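Local structure of protein-tyrosine-phosphatase (Vibrio vulnificus, 7DHE) at residues A[13-18]-A[71-76]; A[7-12]-A[34-39]; A[118-123]-A[135-140]. The protein probably removes phosphate from phosphotyrosine in proteins by hydrolysis, as a member of the low molecular weight protein tyrosine phosphatase family. One frame throughout, in Å; residues are numbered along the deposited sequence.

Contact 1. Residues A[13-18]-A[71-76]. With B85 (benzylphosphonic acid), chain E.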
loop_
_atom_site.group_PDB
_atom_site.type_symbol
_atom_site.label_atom_id
_atom_site.label_comp_id
_atom_site.label_asym_id
_atom_site.label_seq_id
_atom_site.Cartn_x
_atom_site.Cartn_y
_atom_site.Cartn_z
ATOM N N VAL A 13 -0.672 -3.122 -7.120
ATOM C CA VAL A 13 -0.792 -3.035 -8.567
ATOM C C VAL A 13 -1.994 -2.164 -9.021
ATOM O O VAL A 13 -1.812 -1.376 -9.958
ATOM C CB VAL A 13 -0.680 -4.370 -9.350
ATOM C CG1 VAL A 13 -0.306 -5.578 -8.494
ATOM C CG2 VAL A 13 -1.806 -4.613 -10.350
ATOM N N GLY A 14 -3.151 -2.267 -8.372
ATOM C CA GLY A 14 -4.257 -1.444 -8.815
ATOM C C GLY A 14 -4.484 -0.196 -8.006
ATOM O O GLY A 14 -5.198 0.704 -8.462
ATOM N N ASN A 15 -3.931 -0.145 -6.787
ATOM C CA ASN A 15 -4.138 0.965 -5.836
ATOM C C ASN A 15 -5.619 1.133 -5.467
ATOM O O ASN A 15 -6.109 2.242 -5.311
ATOM C CB ASN A 15 -3.509 2.275 -6.320
ATOM C CG ASN A 15 -3.377 3.356 -5.272
ATOM O OD1 ASN A 15 -3.584 4.553 -5.526
ATOM N ND2 ASN A 15 -3.000 2.964 -4.075
ATOM N N ILE A 16 -6.329 0.013 -5.298
ATOM C CA ILE A 16 -7.736 0.037 -4.898
ATOM C C ILE A 16 -7.990 -0.863 -3.676
ATOM O O ILE A 16 -8.994 -0.682 -2.989
ATOM C CB ILE A 16 -8.714 -0.279 -6.087
ATOM C CG1 ILE A 16 -8.346 -1.642 -6.775
ATOM C CG2 ILE A 16 -8.740 0.876 -7.086
ATOM C CD1 ILE A 16 -9.360 -2.235 -7.564
ATOM N N CYS A 17 -7.117 -1.845 -3.428
ATOM C CA CYS A 17 -7.308 -2.780 -2.319
ATOM C C CYS A 17 -6.222 -2.683 -1.241
ATOM O O CYS A 17 -6.409 -2.035 -0.208
ATOM C CB CYS A 17 -7.475 -4.219 -2.811
ATOM S SG CYS A 17 -9.020 -4.533 -3.668
ATOM N N ARG A 18 -5.114 -3.359 -1.473
ATOM C CA ARG A 18 -4.077 -3.457 -0.463
ATOM C C ARG A 18 -3.384 -2.139 -0.153
ATOM O O ARG A 18 -3.293 -1.767 1.021
ATOM C CB ARG A 18 -3.066 -4.552 -0.839
ATOM C CG ARG A 18 -3.678 -5.972 -0.913
ATOM C CD ARG A 18 -2.732 -6.895 -1.608
ATOM N NE ARG A 18 -2.636 -6.545 -3.005
ATOM C CZ ARG A 18 -1.793 -7.102 -3.855
ATOM N NH1 ARG A 18 -0.974 -8.059 -3.454
ATOM N NH2 ARG A 18 -1.766 -6.711 -5.119
ATOM N N GLN A 71 -8.301 8.034 -4.025
ATOM C CA GLN A 71 -8.293 8.048 -5.494
ATOM C C GLN A 71 -7.100 7.263 -5.979
ATOM O O GLN A 71 -5.968 7.624 -5.638
ATOM C CB GLN A 71 -8.312 9.454 -6.144
ATOM C CG GLN A 71 -8.525 10.710 -5.323
ATOM C CD GLN A 71 -9.639 11.517 -5.888
ATOM O OE1 GLN A 71 -10.745 11.468 -5.341
ATOM N NE2 GLN A 71 -9.410 12.188 -7.029
ATOM N N SER A 72 -7.335 6.158 -6.712
ATOM C CA SER A 72 -6.244 5.346 -7.247
ATOM C C SER A 72 -5.348 6.176 -8.153
ATOM O O SER A 72 -5.839 6.980 -8.962
ATOM C CB SER A 72 -6.788 4.158 -8.026
ATOM O OG SER A 72 -5.741 3.466 -8.694
ATOM N N GLN A 73 -4.037 5.996 -8.005
ATOM C CA GLN A 73 -3.072 6.694 -8.849
ATOM C C GLN A 73 -1.987 5.767 -9.358
ATOM O O GLN A 73 -1.657 4.773 -8.709
ATOM C CB GLN A 73 -2.484 7.930 -8.139
ATOM C CG GLN A 73 -1.426 7.644 -7.077
ATOM C CD GLN A 73 -0.856 8.912 -6.515
ATOM O OE1 GLN A 73 -0.754 9.957 -7.195
ATOM N NE2 GLN A 73 -0.483 8.850 -5.251
ATOM N N GLN A 74 -1.421 6.117 -10.511
ATOM C CA GLN A 74 -0.352 5.361 -11.147
ATOM C C GLN A 74 1.000 5.661 -10.509
ATOM O O GLN A 74 1.321 6.829 -10.244
ATOM C CB GLN A 74 -0.309 5.701 -12.649
ATOM C CG GLN A 74 0.844 5.058 -13.428
ATOM C CD GLN A 74 0.845 3.552 -13.394
ATOM O OE1 GLN A 74 -0.178 2.899 -13.586
ATOM N NE2 GLN A 74 2.003 2.968 -13.166
ATOM N N LEU A 75 1.799 4.604 -10.297
ATOM C CA LEU A 75 3.165 4.725 -9.809
ATOM C C LEU A 75 4.056 5.241 -10.957
ATOM O O LEU A 75 4.073 4.662 -12.048
ATOM C CB LEU A 75 3.669 3.361 -9.333
ATOM C CG LEU A 75 5.097 3.290 -8.791
ATOM C CD1 LEU A 75 5.252 4.046 -7.484
ATOM C CD2 LEU A 75 5.559 1.880 -8.705
ATOM N N THR A 76 4.778 6.354 -10.718
ATOM C CA THR A 76 5.694 6.936 -11.702
ATOM C C THR A 76 7.035 7.212 -11.024
ATOM O O THR A 76 7.102 7.272 -9.794
ATOM C CB THR A 76 5.130 8.247 -12.262
ATOM O OG1 THR A 76 5.114 9.217 -11.239
ATOM C CG2 THR A 76 3.761 8.113 -12.858
HETATM C C1 B85 E . -6.477 -4.126 -8.591
HETATM C C2 B85 E . -6.334 -4.158 -9.972
HETATM C C3 B85 E . -5.770 -5.256 -10.589
HETATM C C4 B85 E . -5.338 -6.319 -9.825
HETATM C C5 B85 E . -5.461 -6.280 -8.442
HETATM C C6 B85 E . -6.036 -5.183 -7.807
HETATM C C7 B85 E . -6.143 -5.130 -6.300
HETATM P P8 B85 E . -4.703 -4.414 -5.504
HETATM O O9 B85 E . -4.726 -4.800 -4.006
HETATM O O10 B85 E . -4.916 -2.881 -5.565
HETATM O O11 B85 E . -3.450 -4.825 -6.223
#

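Contact 2. Residues A[7-12]-A[34-39]. With B85 (benzylphosphonic acid), chain E.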
loop_
_atom_site.group_PDB
_atom_site.type_symbol
_atom_site.label_atom_id
_atom_site.label_comp_id
_atom_site.label_asym_id
_atom_site.label_seq_id
_atom_site.Cartn_x
_atom_site.Cartn_y
_atom_site.Cartn_z
ATOM N N LYS A 7 7.943 10.784 4.481
ATOM C CA LYS A 7 6.981 10.537 3.408
ATOM C C LYS A 7 7.086 9.080 2.965
ATOM O O LYS A 7 8.147 8.625 2.538
ATOM C CB LYS A 7 7.211 11.497 2.251
ATOM C CG LYS A 7 6.970 12.950 2.605
ATOM C CD LYS A 7 6.958 13.859 1.381
ATOM C CE LYS A 7 5.724 13.729 0.515
ATOM N NZ LYS A 7 5.838 14.484 -0.766
ATOM N N ILE A 8 6.004 8.341 3.148
ATOM C CA ILE A 8 5.941 6.906 2.861
ATOM C C ILE A 8 4.937 6.619 1.749
ATOM O O ILE A 8 3.769 7.072 1.823
ATOM C CB ILE A 8 5.617 6.096 4.140
ATOM C CG1 ILE A 8 6.600 6.436 5.288
ATOM C CG2 ILE A 8 5.552 4.567 3.837
ATOM C CD1 ILE A 8 6.087 6.148 6.679
ATOM N N LEU A 9 5.383 5.823 0.750
ATOM C CA LEU A 9 4.537 5.442 -0.376
ATOM C C LEU A 9 4.286 3.963 -0.361
ATOM O O LEU A 9 5.231 3.178 -0.486
ATOM C CB LEU A 9 5.167 5.854 -1.713
ATOM C CG LEU A 9 4.281 5.665 -2.946
ATOM C CD1 LEU A 9 3.076 6.659 -2.939
ATOM C CD2 LEU A 9 5.120 5.792 -4.186
ATOM N N VAL A 10 3.010 3.586 -0.201
ATOM C CA VAL A 10 2.602 2.189 -0.158
ATOM C C VAL A 10 2.202 1.798 -1.578
ATOM O O VAL A 10 1.407 2.485 -2.188
ATOM C CB VAL A 10 1.472 1.964 0.863
ATOM C CG1 VAL A 10 1.086 0.491 0.904
ATOM C CG2 VAL A 10 1.879 2.441 2.240
ATOM N N VAL A 11 2.778 0.713 -2.114
ATOM C CA VAL A 11 2.601 0.341 -3.513
ATOM C C VAL A 11 2.071 -1.069 -3.671
ATOM O O VAL A 11 2.556 -1.991 -3.012
ATOM C CB VAL A 11 3.961 0.536 -4.290
ATOM C CG1 VAL A 11 3.897 -0.002 -5.716
ATOM C CG2 VAL A 11 4.418 1.999 -4.277
ATOM N N CYS A 12 1.062 -1.218 -4.555
ATOM C CA CYS A 12 0.515 -2.470 -5.041
ATOM C C CYS A 12 0.241 -2.341 -6.531
ATOM O O CYS A 12 0.937 -1.554 -7.178
ATOM C CB CYS A 12 -0.677 -2.979 -4.242
ATOM S SG CYS A 12 -2.240 -2.117 -4.555
ATOM N N THR A 34 3.586 11.486 6.461
ATOM C CA THR A 34 2.717 11.612 5.295
ATOM C C THR A 34 2.779 10.289 4.588
ATOM O O THR A 34 3.857 9.832 4.189
ATOM C CB THR A 34 3.111 12.795 4.421
ATOM O OG1 THR A 34 4.426 12.538 3.989
ATOM C CG2 THR A 34 3.136 14.083 5.189
ATOM N N VAL A 35 1.627 9.641 4.482
ATOM C CA VAL A 35 1.563 8.325 3.870
ATOM C C VAL A 35 0.634 8.442 2.692
ATOM O O VAL A 35 -0.441 9.006 2.824
ATOM C CB VAL A 35 1.119 7.205 4.859
ATOM C CG1 VAL A 35 1.343 5.830 4.238
ATOM C CG2 VAL A 35 1.852 7.313 6.196
ATOM N N ALA A 36 1.059 7.942 1.543
ATOM C CA ALA A 36 0.254 7.904 0.332
ATOM C C ALA A 36 0.416 6.521 -0.257
ATOM O O ALA A 36 1.132 5.675 0.314
ATOM C CB ALA A 36 0.715 8.966 -0.657
ATOM N N SER A 37 -0.245 6.277 -1.392
ATOM C CA SER A 37 -0.164 4.998 -2.070
ATOM C C SER A 37 -0.316 5.148 -3.570
ATOM O O SER A 37 -0.878 6.134 -4.040
ATOM C CB SER A 37 -1.189 4.025 -1.499
ATOM O OG SER A 37 -2.515 4.492 -1.671
ATOM N N ALA A 38 0.191 4.170 -4.326
ATOM C CA ALA A 38 0.107 4.135 -5.782
ATOM C C ALA A 38 0.111 2.702 -6.313
ATOM O O ALA A 38 0.515 1.773 -5.603
ATOM C CB ALA A 38 1.231 4.932 -6.396
ATOM N N GLY A 39 -0.367 2.541 -7.554
ATOM C CA GLY A 39 -0.456 1.254 -8.228
ATOM C C GLY A 39 0.445 1.144 -9.433
ATOM O O GLY A 39 0.478 2.050 -10.271
HETATM C C1 B85 E . -6.477 -4.126 -8.591
HETATM C C2 B85 E . -6.334 -4.158 -9.972
HETATM C C3 B85 E . -5.770 -5.256 -10.589
HETATM C C4 B85 E . -5.338 -6.319 -9.825
HETATM C C5 B85 E . -5.461 -6.280 -8.442
HETATM C C6 B85 E . -6.036 -5.183 -7.807
HETATM C C7 B85 E . -6.143 -5.130 -6.300
HETATM P P8 B85 E . -4.703 -4.414 -5.504
HETATM O O9 B85 E . -4.726 -4.800 -4.006
HETATM O O10 B85 E . -4.916 -2.881 -5.565
HETATM O O11 B85 E . -3.450 -4.825 -6.223
#

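Contact 3. Residues A[118-123]-A[135-140]. With B85 (benzylphosphonic acid), chain E.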
loop_
_atom_site.group_PDB
_atom_site.type_symbol
_atom_site.label_atom_id
_atom_site.label_comp_id
_atom_site.label_asym_id
_atom_site.label_seq_id
_atom_site.Cartn_x
_atom_site.Cartn_y
_atom_site.Cartn_z
ATOM N N LYS A 118 6.698 -11.341 4.605
ATOM C CA LYS A 118 5.487 -11.930 4.027
ATOM C C LYS A 118 4.915 -11.100 2.900
ATOM O O LYS A 118 4.823 -9.872 3.026
ATOM C CB LYS A 118 4.388 -12.090 5.107
ATOM C CG LYS A 118 4.509 -13.287 6.025
ATOM C CD LYS A 118 3.382 -13.240 7.089
ATOM C CE LYS A 118 3.582 -14.082 8.354
ATOM N NZ LYS A 118 2.655 -13.699 9.477
ATOM N N ASP A 119 4.469 -11.774 1.831
ATOM C CA ASP A 119 3.739 -11.108 0.751
ATOM C C ASP A 119 2.291 -10.973 1.253
ATOM O O ASP A 119 1.812 -11.815 2.021
ATOM C CB ASP A 119 3.753 -11.925 -0.549
ATOM C CG ASP A 119 4.990 -11.794 -1.412
ATOM O OD1 ASP A 119 5.899 -11.021 -1.040
ATOM O OD2 ASP A 119 5.053 -12.470 -2.463
ATOM N N ILE A 120 1.615 -9.909 0.844
ATOM C CA ILE A 120 0.234 -9.687 1.207
ATOM C C ILE A 120 -0.633 -10.004 -0.006
ATOM O O ILE A 120 -0.505 -9.350 -1.040
ATOM C CB ILE A 120 0.023 -8.294 1.831
ATOM C CG1 ILE A 120 0.755 -8.271 3.188
ATOM C CG2 ILE A 120 -1.489 -8.038 1.995
ATOM C CD1 ILE A 120 0.923 -7.030 3.814
ATOM N N PRO A 121 -1.461 -11.054 0.081
ATOM C CA PRO A 121 -2.224 -11.484 -1.099
ATOM C C PRO A 121 -3.329 -10.541 -1.537
ATOM O O PRO A 121 -3.992 -9.933 -0.718
ATOM C CB PRO A 121 -2.789 -12.830 -0.653
ATOM C CG PRO A 121 -2.987 -12.639 0.854
ATOM C CD PRO A 121 -1.737 -11.912 1.250
ATOM N N ASP A 122 -3.520 -10.457 -2.823
ATOM C CA ASP A 122 -4.558 -9.652 -3.425
ATOM C C ASP A 122 -5.962 -10.229 -3.148
ATOM O O ASP A 122 -6.266 -11.351 -3.573
ATOM C CB ASP A 122 -4.303 -9.574 -4.926
ATOM C CG ASP A 122 -5.223 -8.661 -5.662
ATOM O OD1 ASP A 122 -5.982 -7.915 -4.994
ATOM O OD2 ASP A 122 -5.206 -8.700 -6.910
ATOM N N PRO A 123 -6.852 -9.449 -2.500
ATOM C CA PRO A 123 -8.222 -9.945 -2.274
ATOM C C PRO A 123 -9.223 -9.598 -3.399
ATOM O O PRO A 123 -10.394 -9.976 -3.330
ATOM C CB PRO A 123 -8.620 -9.203 -1.013
ATOM C CG PRO A 123 -7.920 -7.875 -1.131
ATOM C CD PRO A 123 -6.651 -8.104 -1.906
ATOM N N TYR A 135 -6.457 -7.556 5.354
ATOM C CA TYR A 135 -6.392 -6.516 6.388
ATOM C C TYR A 135 -5.587 -6.978 7.597
ATOM O O TYR A 135 -4.794 -6.200 8.129
ATOM C CB TYR A 135 -7.791 -6.055 6.826
ATOM C CG TYR A 135 -7.720 -4.885 7.776
ATOM C CD1 TYR A 135 -7.774 -3.574 7.302
ATOM C CD2 TYR A 135 -7.522 -5.079 9.143
ATOM C CE1 TYR A 135 -7.631 -2.488 8.166
ATOM C CE2 TYR A 135 -7.328 -4.005 10.004
ATOM C CZ TYR A 135 -7.388 -2.712 9.512
ATOM O OH TYR A 135 -7.216 -1.677 10.395
ATOM N N GLN A 136 -5.801 -8.227 8.040
ATOM C CA GLN A 136 -5.087 -8.761 9.192
ATOM C C GLN A 136 -3.565 -8.670 8.987
ATOM O O GLN A 136 -2.849 -8.149 9.847
ATOM C CB GLN A 136 -5.538 -10.199 9.472
ATOM C CG GLN A 136 -6.973 -10.315 9.974
ATOM C CD GLN A 136 -7.471 -11.741 10.049
ATOM O OE1 GLN A 136 -8.303 -12.054 10.899
ATOM N NE2 GLN A 136 -7.008 -12.637 9.160
ATOM N N LEU A 137 -3.088 -9.132 7.818
ATOM C CA LEU A 137 -1.667 -9.103 7.480
ATOM C C LEU A 137 -1.154 -7.681 7.398
ATOM O O LEU A 137 -0.110 -7.374 7.978
ATOM C CB LEU A 137 -1.431 -9.825 6.154
ATOM C CG LEU A 137 -1.290 -11.327 6.201
ATOM C CD1 LEU A 137 -2.540 -12.027 6.658
ATOM C CD2 LEU A 137 -1.018 -11.837 4.839
ATOM N N ILE A 138 -1.907 -6.790 6.693
ATOM C CA ILE A 138 -1.537 -5.375 6.570
ATOM C C ILE A 138 -1.424 -4.741 7.953
ATOM O O ILE A 138 -0.432 -4.067 8.230
ATOM C CB ILE A 138 -2.518 -4.634 5.662
ATOM C CG1 ILE A 138 -2.367 -5.117 4.203
ATOM C CG2 ILE A 138 -2.313 -3.126 5.776
ATOM C CD1 ILE A 138 -3.481 -4.612 3.251
ATOM N N ASP A 139 -2.397 -5.006 8.837
ATOM C CA ASP A 139 -2.383 -4.472 10.190
ATOM C C ASP A 139 -1.130 -4.911 10.967
ATOM O O ASP A 139 -0.379 -4.065 11.465
ATOM C CB ASP A 139 -3.676 -4.851 10.914
ATOM C CG ASP A 139 -3.921 -4.109 12.217
ATOM O OD1 ASP A 139 -3.155 -3.168 12.528
ATOM O OD2 ASP A 139 -4.907 -4.421 12.892
ATOM N N GLU A 140 -0.876 -6.223 11.014
ATOM C CA GLU A 140 0.291 -6.773 11.689
ATOM C C GLU A 140 1.562 -6.148 11.103
ATOM O O GLU A 140 2.447 -5.741 11.869
ATOM C CB GLU A 140 0.312 -8.310 11.537
ATOM C CG GLU A 140 1.310 -9.051 12.416
ATOM C CD GLU A 140 1.715 -10.448 11.976
ATOM O OE1 GLU A 140 0.965 -11.073 11.190
ATOM O OE2 GLU A 140 2.778 -10.929 12.436
HETATM C C1 B85 E . -6.477 -4.126 -8.591
HETATM C C2 B85 E . -6.334 -4.158 -9.972
HETATM C C3 B85 E . -5.770 -5.256 -10.589
HETATM C C4 B85 E . -5.338 -6.319 -9.825
HETATM C C5 B85 E . -5.461 -6.280 -8.442
HETATM C C6 B85 E . -6.036 -5.183 -7.807
HETATM C C7 B85 E . -6.143 -5.130 -6.300
HETATM P P8 B85 E . -4.703 -4.414 -5.504
HETATM O O9 B85 E . -4.726 -4.800 -4.006
HETATM O O10 B85 E . -4.916 -2.881 -5.565
HETATM O O11 B85 E . -3.450 -4.825 -6.223
#

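Contact 1. Residues A[13-18]-A[71-76]
Asn15 reaches from the loop 13-18 to the extended segment 71-76, and its side chain can be followed atom by atom. CB lies beside the hydroxyl of Ser72, with Asn15 CB 3.5 Å from Ser72 OG. From there CG swings anti to the backbone N (chi1 -166°), which carries the amide toward the backbone of Ser72 and Gln73. Asn15 OD1 accepts a hydrogen bond from Gln73 N at 2.9 Å; the donor lies in the carbonyl plane, on a lone pair, with an N-H...O angle of 157°. The other branch, ND2, turns to the hydroxyls of Ser19 and Ser37, so both ends of the amide are engaged and its rotation is fixed. Asn15 itself takes a left-handed helical backbone conformation (phi 60°).

Ser72 returns the grip one residue earlier: Ser72 OG donates to Gly14 O at 2.8 Å. Beside it, the CG2 branch of Ile16 rests on Ser72 CB, while its CG1 and CD1 lean on the ring of the benzylphosphonate.

The inner side of the loop holds the phosphonate. Ile16 N and Cys17 N both point at O10, Arg18 N and NE share O9, and Arg18 NH2 meets O11 of the ligand at 2.8 Å. The guanidinium thus presents its edge to the phosphorus, in plane, and Glu90 pairs with NH1 behind it. This is the P-loop of the low molecular weight tyrosine phosphatases, an anion cradle of main-chain N-H groups and one arginine, with Asn15 and Ser72 tying its outer side to segment 71-76.

Contact 2. Residues A[7-12]-A[34-39]
Val10 sets CG1 anti to the backbone N (chi1 -179°) and Val35 does the same; Val10 CG2 then meets Val35 CG1 at 4.0 Å, the two side chains crossing obliquely. Leu9 also has CG anti to its N, and chi2 of 69° turns CD1 across to strand 34-39, where Leu9 CD1 lies 4.0 Å from Ala36 CB and also approaches Ala38 CB. These two groups occupy different faces of the sheet: Leu9, Val11, Ala36 and Ala38 on one, Ile8, Val10, Cys12, Val35 and Ser37 on the other.

Between the faces runs a regular parallel ladder. Ile8 N binds Thr34 O at 2.8 Å and Ala36 N binds Ile8 O; Val10 N then takes Ala36 O, Ala38 N takes Val10 O, and Cys12 N closes the series on Ala38 O at 3.2 Å. The axes of the two short strands come within 4.4 Å at an angle of 26°, consistent with sheet twist. Strands 7-12 and 34-39, joined through helix 18-29, form the beta-alpha-beta unit that opens this phosphatase fold; the helix lies on the Val10 face, where Leu26 touches Ile8 and Ser19 touches Val10 and Cys12. On the other flank of strand 7-12, strand 85-88 continues the sheet.

Ser37 OG, buried on this helix-covered face, bonds to Glu23 OE1, linking the strand to helix 18-29. At the opposite end of the ladder, Thr34 OG1 bonds to Asn6 O, and the aliphatic chain of Lys7 passes over that hydroxyl before its ammonium reaches the ring of Tyr83 in a cation-pi contact. Cys12, the predicted nucleophile, ends strand 7-12 with its side chain directed to the phosphonate site.

Contact 3. Residues A[118-123]-A[135-140]
Ile120 packs its branches on Leu137 and Ile138, forming the apolar centre between a loop and the long C-terminal helix 128-148. In low molecular weight tyrosine phosphatases such a loop brings in the general acid, here the predicted proton donor Asp122, two residues further on.

The branches of Ile120 divide the work. CG1 lies anti to the carbonyl carbon (chi1 -67°), and Ile120 CG1 passes Leu137 CB at 4.0 Å, the two side chains running past each other in opposite directions. Ile120 CG2 meets Ile138 CG1 at 3.8 Å, and CD1 reaches that same methylene, so Ile138 is touched by two methyls of one residue while the chains cross at about a right angle. No hydrogen bond joins the two segments here.

Further out, the Pro121 ring offers its CD to Leu137 CD2 at 3.7 Å, again roughly perpendicular. The same methyl also comes near Asp119 O. Leu137 therefore spans the loop from Asp119 to Pro121, whereas Ile138 faces Ile120.

Polar groups flank this patch. Ile120 O accepts a hydrogen bond from Arg18 NH1, which places the loop against the arginine that holds the phosphonate, and Asp122 OD1 takes the N-H of Tyr124, helping to orient the carboxylate. Asp119 turns away from the helix to a salt bridge with Lys91. At the solvent-facing edge, the extended Lys118 chain crosses that of Glu140 at about a right angle, and their charges meet in a long salt bridge, Lys118 NZ to Glu140 OE1, at 3.6 Å.

Contacts 1 and 2 interleave along the chain, their segments alternating, while contact 3 follows both. Contact 2 pairs the two strands of the beta-alpha-beta unit; strand 7-12 runs directly into loop 13-18 of contact 1, and the two contacts lie about 9 Å apart, centre to centre. Segment 71-76 also borders the sheet: Gln73 O lies 2.8 Å from Gly39 N, a probable hydrogen bond. The centre of contact 3 is about 16 Å from that of contact 1 and about 15 Å from that of contact 2, yet it meets contact 1 through Arg18 and Ile120. Around one benzylphosphonate, the predicted active-site residues Cys12 (nucleophile), Arg18 and Asp122 (proton donor) thus come from contacts 2, 1 and 3 respectively.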